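Local coordinates for protein 6-phosphogluconate dehydrogenase, NAD-binding (Geobacter metallireducens, PDB 3PEF) that probably reduces succinic semialdehyde to gamma-hydroxybutyrate with a nicotinamide cofactor, as a member of the beta-hydroxyacid dehydrogenase family that binds NADP+, at residues A69-V74 against Q103-A108; R115-P120 against P149-M154. The protein carries 2 engineered substitutions. One frame throughout, in Å; residues are numbered along the deposited sequence.

Contact 1: A69-V74 against Q103-A108; sequences AAAEEV and QRIGVA. With NAP (NADP nicotinamide-adenine-dinucleotide phosphate), chain I.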
loop_
_atom_site.group_PDB
_atom_site.type_symbol
_atom_site.label_atom_id
_atom_site.label_comp_id
_atom_site.label_asym_id
_atom_site.label_seq_id
_atom_site.Cartn_x
_atom_site.Cartn_y
_atom_site.Cartn_z
ATOM N N ALA A 69 23.229 2.343 13.290
ATOM C CA ALA A 69 24.067 1.348 13.965
ATOM C C ALA A 69 25.566 1.645 13.790
ATOM O O ALA A 69 26.333 1.590 14.750
ATOM C CB ALA A 69 23.725 -0.096 13.479
ATOM N N ALA A 70 25.979 1.984 12.569
ATOM C CA ALA A 70 27.368 2.362 12.342
ATOM C C ALA A 70 27.729 3.634 13.112
ATOM O O ALA A 70 28.750 3.690 13.805
ATOM C CB ALA A 70 27.640 2.537 10.858
ATOM N N ALA A 71 26.891 4.660 12.987
ATOM C CA ALA A 71 27.146 5.930 13.651
ATOM C C ALA A 71 27.334 5.715 15.152
ATOM O O ALA A 71 28.199 6.331 15.764
ATOM C CB ALA A 71 25.993 6.934 13.389
ATOM N N GLU A 72 26.519 4.844 15.743
ATOM C CA GLU A 72 26.593 4.602 17.187
ATOM C C GLU A 72 27.805 3.765 17.564
ATOM O O GLU A 72 28.488 4.049 18.544
ATOM C CB GLU A 72 25.314 3.961 17.709
ATOM C CG GLU A 72 24.217 4.974 18.023
ATOM C CD GLU A 72 22.931 4.326 18.514
ATOM O OE1 GLU A 72 22.861 3.078 18.532
ATOM O OE2 GLU A 72 21.990 5.066 18.884
ATOM N N GLU A 73 28.084 2.731 16.785
ATOM C CA GLU A 73 29.260 1.921 17.073
ATOM C C GLU A 73 30.530 2.784 17.045
ATOM O O GLU A 73 31.381 2.686 17.919
ATOM C CB GLU A 73 29.380 0.742 16.104
ATOM C CG GLU A 73 30.571 -0.145 16.415
ATOM C CD GLU A 73 30.543 -1.471 15.672
ATOM O OE1 GLU A 73 29.880 -1.557 14.614
ATOM O OE2 GLU A 73 31.195 -2.427 16.155
ATOM N N VAL A 74 30.636 3.655 16.053
ATOM C CA VAL A 74 31.810 4.505 15.942
ATOM C C VAL A 74 31.895 5.495 17.097
ATOM O O VAL A 74 32.985 5.792 17.588
ATOM C CB VAL A 74 31.845 5.257 14.581
ATOM C CG1 VAL A 74 32.943 6.317 14.579
ATOM C CG2 VAL A 74 32.054 4.272 13.439
ATOM N N GLN A 103 20.948 13.098 18.082
ATOM C CA GLN A 103 20.847 13.820 19.350
ATOM C C GLN A 103 21.592 13.087 20.477
ATOM O O GLN A 103 22.286 13.706 21.286
ATOM C CB GLN A 103 19.378 14.051 19.724
ATOM C CG GLN A 103 18.652 15.018 18.799
ATOM C CD GLN A 103 17.143 15.016 19.014
ATOM O OE1 GLN A 103 16.574 14.045 19.502
ATOM N NE2 GLN A 103 16.495 16.111 18.648
ATOM N N ARG A 104 21.427 11.767 20.504
ATOM C CA ARG A 104 22.095 10.871 21.443
ATOM C C ARG A 104 23.612 11.061 21.371
ATOM O O ARG A 104 24.306 11.245 22.383
ATOM C CB ARG A 104 21.729 9.438 21.033
ATOM C CG ARG A 104 22.013 8.320 22.016
ATOM C CD ARG A 104 21.407 7.003 21.483
ATOM N NE ARG A 104 19.944 7.063 21.451
ATOM C CZ ARG A 104 19.177 6.707 20.423
ATOM N NH1 ARG A 104 19.710 6.245 19.299
ATOM N NH2 ARG A 104 17.859 6.815 20.526
ATOM N N ILE A 105 24.129 10.989 20.149
ATOM C CA ILE A 105 25.544 11.162 19.930
ATOM C C ILE A 105 26.012 12.547 20.385
ATOM O O ILE A 105 27.001 12.682 21.118
ATOM C CB ILE A 105 25.891 10.958 18.442
ATOM C CG1 ILE A 105 25.800 9.471 18.086
ATOM C CG2 ILE A 105 27.273 11.486 18.162
ATOM C CD1 ILE A 105 25.672 9.208 16.580
ATOM N N GLY A 106 25.303 13.578 19.944
ATOM C CA GLY A 106 25.661 14.939 20.299
ATOM C C GLY A 106 25.708 15.173 21.797
ATOM O O GLY A 106 26.603 15.851 22.289
ATOM N N VAL A 107 24.745 14.612 22.524
ATOM C CA VAL A 107 24.718 14.747 23.979
ATOM C C VAL A 107 25.909 14.059 24.634
ATOM O O VAL A 107 26.519 14.612 25.562
ATOM C CB VAL A 107 23.416 14.204 24.588
ATOM C CG1 VAL A 107 23.540 14.115 26.118
ATOM C CG2 VAL A 107 22.218 15.090 24.185
ATOM N N ALA A 108 26.244 12.858 24.154
ATOM C CA ALA A 108 27.379 12.138 24.717
ATOM C C ALA A 108 28.668 12.892 24.391
ATOM O O ALA A 108 29.542 13.038 25.250
ATOM C CB ALA A 108 27.428 10.675 24.234
HETATM P PA NAP I . 28.893 3.111 1.598
HETATM O O1A NAP I . 28.267 1.778 1.740
HETATM O O2A NAP I . 29.765 3.273 0.419
HETATM O O5B NAP I . 29.725 3.471 2.918
HETATM C C5B NAP I . 29.262 3.087 4.184
HETATM C C4B NAP I . 30.357 3.439 5.174
HETATM O O4B NAP I . 29.910 3.103 6.470
HETATM C C3B NAP I . 31.619 2.619 4.921
HETATM O O3B NAP I . 32.697 3.469 5.238
HETATM C C2B NAP I . 31.516 1.525 5.963
HETATM O O2B NAP I . 32.741 0.971 6.370
HETATM C C1B NAP I . 30.892 2.315 7.098
HETATM N N9A NAP I . 30.323 1.421 8.116
HETATM C C8A NAP I . 29.208 0.631 7.979
HETATM N N7A NAP I . 29.027 -0.049 9.135
HETATM C C5A NAP I . 30.012 0.288 9.991
HETATM C C6A NAP I . 30.275 -0.102 11.294
HETATM N N6A NAP I . 29.482 -0.978 11.897
HETATM N N1A NAP I . 31.369 0.411 11.938
HETATM C C2A NAP I . 32.190 1.322 11.297
HETATM N N3A NAP I . 31.914 1.716 10.001
HETATM C C4A NAP I . 30.837 1.209 9.365
HETATM O O3 NAP I . 27.699 4.160 1.530
HETATM P PN NAP I . 27.712 5.726 1.297
HETATM O O1N NAP I . 26.824 6.057 0.171
HETATM O O2N NAP I . 29.091 6.256 1.297
HETATM O O5D NAP I . 26.959 6.047 2.685
HETATM C C5D NAP I . 27.449 6.907 3.679
HETATM C C4D NAP I . 26.252 7.701 4.199
HETATM O O4D NAP I . 25.855 8.704 3.295
HETATM C C3D NAP I . 25.019 6.834 4.353
HETATM O O3D NAP I . 24.385 7.294 5.527
HETATM C C2D NAP I . 24.184 7.132 3.117
HETATM O O2D NAP I . 22.823 6.933 3.381
HETATM C C1D NAP I . 24.487 8.600 2.951
HETATM N N1N NAP I . 24.312 9.202 1.612
HETATM C C2N NAP I . 24.616 8.501 0.482
HETATM C C3N NAP I . 24.498 9.099 -0.770
HETATM C C7N NAP I . 24.884 8.341 -2.005
HETATM O O7N NAP I . 24.335 8.774 -3.201
HETATM N N7N NAP I . 25.702 7.275 -1.983
HETATM C C4N NAP I . 24.067 10.425 -0.882
HETATM C C5N NAP I . 23.788 11.140 0.280
HETATM C C6N NAP I . 23.928 10.526 1.526
HETATM P P2B NAP I . 33.462 -0.211 5.510
HETATM O O1X NAP I . 34.413 -0.895 6.482
HETATM O O2X NAP I . 32.411 -1.151 5.016
HETATM O O3X NAP I . 34.190 0.387 4.339
#

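Contact 2: R115-P120 against P149-M154; sequences RFLEAP and PGFEKM. With EDO (1,2-ethanediol), chain N.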
loop_
_atom_site.group_PDB
_atom_site.type_symbol
_atom_site.label_atom_id
_atom_site.label_comp_id
_atom_site.label_asym_id
_atom_site.label_seq_id
_atom_site.Cartn_x
_atom_site.Cartn_y
_atom_site.Cartn_z
ATOM N N ARG A 115 32.363 19.274 20.978
ATOM C CA ARG A 115 31.221 19.948 20.360
ATOM C C ARG A 115 30.662 19.097 19.223
ATOM O O ARG A 115 31.400 18.338 18.592
ATOM C CB ARG A 115 31.622 21.347 19.880
ATOM C CG ARG A 115 31.937 22.323 21.049
ATOM C CD ARG A 115 32.522 23.648 20.563
ATOM N NE ARG A 115 33.677 23.418 19.699
ATOM C CZ ARG A 115 34.019 24.197 18.677
ATOM N NH1 ARG A 115 33.297 25.270 18.391
ATOM N NH2 ARG A 115 35.082 23.899 17.940
ATOM N N PHE A 116 29.359 19.206 18.966
ATOM C CA PHE A 116 28.737 18.343 17.965
ATOM C C PHE A 116 27.799 19.050 16.990
ATOM O O PHE A 116 27.044 19.937 17.381
ATOM C CB PHE A 116 27.985 17.201 18.636
ATOM C CG PHE A 116 27.316 16.284 17.667
ATOM C CD1 PHE A 116 28.036 15.297 17.023
ATOM C CD2 PHE A 116 25.968 16.424 17.376
ATOM C CE1 PHE A 116 27.417 14.457 16.118
ATOM C CE2 PHE A 116 25.346 15.583 16.487
ATOM C CZ PHE A 116 26.071 14.594 15.857
ATOM N N LEU A 117 27.849 18.617 15.727
ATOM C CA LEU A 117 27.051 19.172 14.630
ATOM C C LEU A 117 26.640 17.975 13.789
ATOM O O LEU A 117 27.482 17.151 13.447
ATOM C CB LEU A 117 27.940 20.068 13.756
ATOM C CG LEU A 117 27.607 21.410 13.061
ATOM C CD1 LEU A 117 28.184 21.465 11.645
ATOM C CD2 LEU A 117 26.138 21.858 13.077
ATOM N N GLU A 118 25.369 17.846 13.450
ATOM C CA GLU A 118 25.012 16.861 12.427
ATOM C C GLU A 118 24.980 17.603 11.119
ATOM O O GLU A 118 24.570 18.753 11.089
ATOM C CB GLU A 118 23.651 16.227 12.686
ATOM C CG GLU A 118 22.484 17.190 12.571
ATOM C CD GLU A 118 21.148 16.493 12.757
ATOM O OE1 GLU A 118 20.118 17.185 12.866
ATOM O OE2 GLU A 118 21.119 15.246 12.793
ATOM N N ALA A 119 25.423 16.972 10.037
ATOM C CA ALA A 119 25.289 17.608 8.729
ATOM C C ALA A 119 25.136 16.600 7.604
ATOM O O ALA A 119 26.042 16.435 6.790
ATOM C CB ALA A 119 26.468 18.569 8.469
ATOM N N PRO A 120 23.972 15.918 7.547
ATOM C CA PRO A 120 23.724 14.993 6.435
ATOM C C PRO A 120 23.624 15.789 5.140
ATOM O O PRO A 120 23.431 17.012 5.188
ATOM C CB PRO A 120 22.365 14.385 6.787
ATOM C CG PRO A 120 21.667 15.490 7.553
ATOM C CD PRO A 120 22.776 16.120 8.380
ATOM N N PRO A 149 34.971 26.117 6.330
ATOM C CA PRO A 149 35.971 26.066 5.254
ATOM C C PRO A 149 36.041 24.683 4.632
ATOM O O PRO A 149 36.357 24.546 3.448
ATOM C CB PRO A 149 37.287 26.381 5.975
ATOM C CG PRO A 149 36.884 27.154 7.172
ATOM C CD PRO A 149 35.557 26.566 7.604
ATOM N N GLY A 150 35.750 23.668 5.437
ATOM C CA GLY A 150 35.674 22.302 4.953
ATOM C C GLY A 150 34.386 22.068 4.181
ATOM O O GLY A 150 34.409 21.528 3.075
ATOM N N PHE A 151 33.256 22.464 4.765
ATOM C CA PHE A 151 31.968 22.324 4.087
ATOM C C PHE A 151 32.059 22.935 2.693
ATOM O O PHE A 151 31.453 22.443 1.749
ATOM C CB PHE A 151 30.834 23.024 4.850
ATOM C CG PHE A 151 30.362 22.300 6.090
ATOM C CD1 PHE A 151 29.889 23.024 7.177
ATOM C CD2 PHE A 151 30.370 20.912 6.168
ATOM C CE1 PHE A 151 29.436 22.393 8.322
ATOM C CE2 PHE A 151 29.919 20.262 7.329
ATOM C CZ PHE A 151 29.444 21.013 8.401
ATOM N N GLU A 152 32.805 24.028 2.569
ATOM C CA GLU A 152 32.858 24.755 1.301
ATOM C C GLU A 152 33.637 24.031 0.215
ATOM O O GLU A 152 33.465 24.304 -0.972
ATOM C CB GLU A 152 33.397 26.166 1.509
ATOM C CG GLU A 152 32.333 27.104 2.058
ATOM C CD GLU A 152 32.829 28.521 2.212
ATOM O OE1 GLU A 152 34.064 28.719 2.251
ATOM O OE2 GLU A 152 31.979 29.435 2.296
ATOM N N LYS A 153 34.492 23.101 0.614
ATOM C CA LYS A 153 35.197 22.302 -0.368
ATOM C C LYS A 153 34.394 21.053 -0.708
ATOM O O LYS A 153 34.695 20.365 -1.679
ATOM C CB LYS A 153 36.598 21.929 0.132
ATOM C CG LYS A 153 37.509 23.143 0.345
ATOM C CD LYS A 153 37.670 23.918 -0.952
ATOM C CE LYS A 153 37.317 25.401 -0.805
ATOM N NZ LYS A 153 36.563 25.916 -1.993
ATOM N N MET A 154 33.362 20.769 0.078
ATOM C CA MET A 154 32.610 19.528 -0.115
ATOM C C MET A 154 31.253 19.771 -0.743
ATOM O O MET A 154 30.716 18.899 -1.422
ATOM C CB MET A 154 32.453 18.769 1.206
ATOM C CG MET A 154 33.796 18.383 1.854
ATOM S SD MET A 154 33.639 17.321 3.304
ATOM C CE MET A 154 32.937 18.436 4.511
HETATM C C1 EDO N . 24.858 19.566 20.001
HETATM O O1 EDO N . 26.121 20.232 20.032
HETATM C C2 EDO N . 24.802 18.450 21.038
HETATM O O2 EDO N . 23.455 17.969 21.088
#

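Contact 1: A69-V74 against Q103-A108
On the helix whose Ala71 meets Ile105, Glu73 OE1 takes a nearly straight hydrogen bond (170°) from the adenine amino nitrogen N6A of NADP+, at 2.8 Å. The pair of helices belongs to a Rossmann-type nucleotide-binding domain: helix 68-76 follows strand 60-63, helix 99-111 follows strand 90-93, and the two lie side by side over the sheet. Helix 68-76 serves two neighbours at once. Toward the cofactor, Glu73 holds CG anti to its backbone N (chi1 -178°) and stays extended, which carries the carboxylate out to the base. Ala70 CB stands above the adenine, 3.4 Å from C5A, while Val74 CG2 comes from the same side of the ring to 3.6 Å from C2A, so the small apolar groups cover the purine and the acid grips its amino group. Ser33, Lys36 and Asn31 add further hydrogen bonds to the dinucleotide. Toward helix 99-111, Ile105 rests CD1 against Ala71, equally near its methyl and its carbonyl oxygen, and both side chains also rest on Asp93 of strand 90-93. Nearer the solvent, Glu72 and Arg104 make a salt bridge, with the carboxylate and guanidinium planes turned 71° apart; Arg104 has a second conformer, which leaves this link doubtful. The apolar join is a single close pair of side-chain atoms, Ile105 CD1 3.9 Å from Ala71 CB.

Contact 2: R115-P120 against P149-M154
Helix-on-sheet packing in the nucleotide-binding domain is illustrated here by Phe151 of helix 141-154, whose ring reaches Leu117 in strand 115-122 and Ala119, where that strand is interrupted. The ring arrives with its far end leading. Its CZ lies 3.5 Å from Leu117 CD1, and that methyl sits at the ring edge, in the ring plane, also close to CE1. Leu117 and Phe151 extend toward each other from opposite directions, one from the strand, the other from the helix. Ala119 CB approaches the same CZ obliquely at 3.9 Å and is nearly as close to CE2, so CZ is shared by both aliphatic groups. With chi1 at -75°, Phe151 CG is anti to the carbonyl carbon, a setting that sends the ring off the helix toward the strand. In the Rossmann-like sheet, strand 115-122 runs between strands 90-93 and 133-139, and the same ring also touches Val92 and Ile135, thus spanning three strands. A leucine in place of Phe151 would probably fall short of Leu117 CD1 and Ala119 CB, leaving a gap between helix and sheet. Glu118, between the two contacting residues, starts out away from the helix; its OE1 accepts hydrogen bonds from Gly165 N and Ala168 N, and its OE2 is bonded to Ser102 OG. Phe116 O receives a hydrogen bond from O1 of an ethanediol molecule, probably left from crystallisation, at 2.8 Å.

The two contacts build on opposite faces of one sheet, with their centres about 17 Å apart. Helix 99-111 of contact 1 is followed in the chain by strand 115-122 of contact 2, and the Phe116 ring packs back against that helix. Its CD2 lies 3.3 Å from Gly106 CA, where the absence of a side chain admits the ring, and its CE1 lies 3.6 Å from Ile105 CG2. Their relation to the cofactor differs. Contact 1 borders the adenine directly, whereas the side chain of Ala119 in contact 2 is about 11 Å from NADP+ and about 9 Å from that of Lys171, the predicted active-site residue.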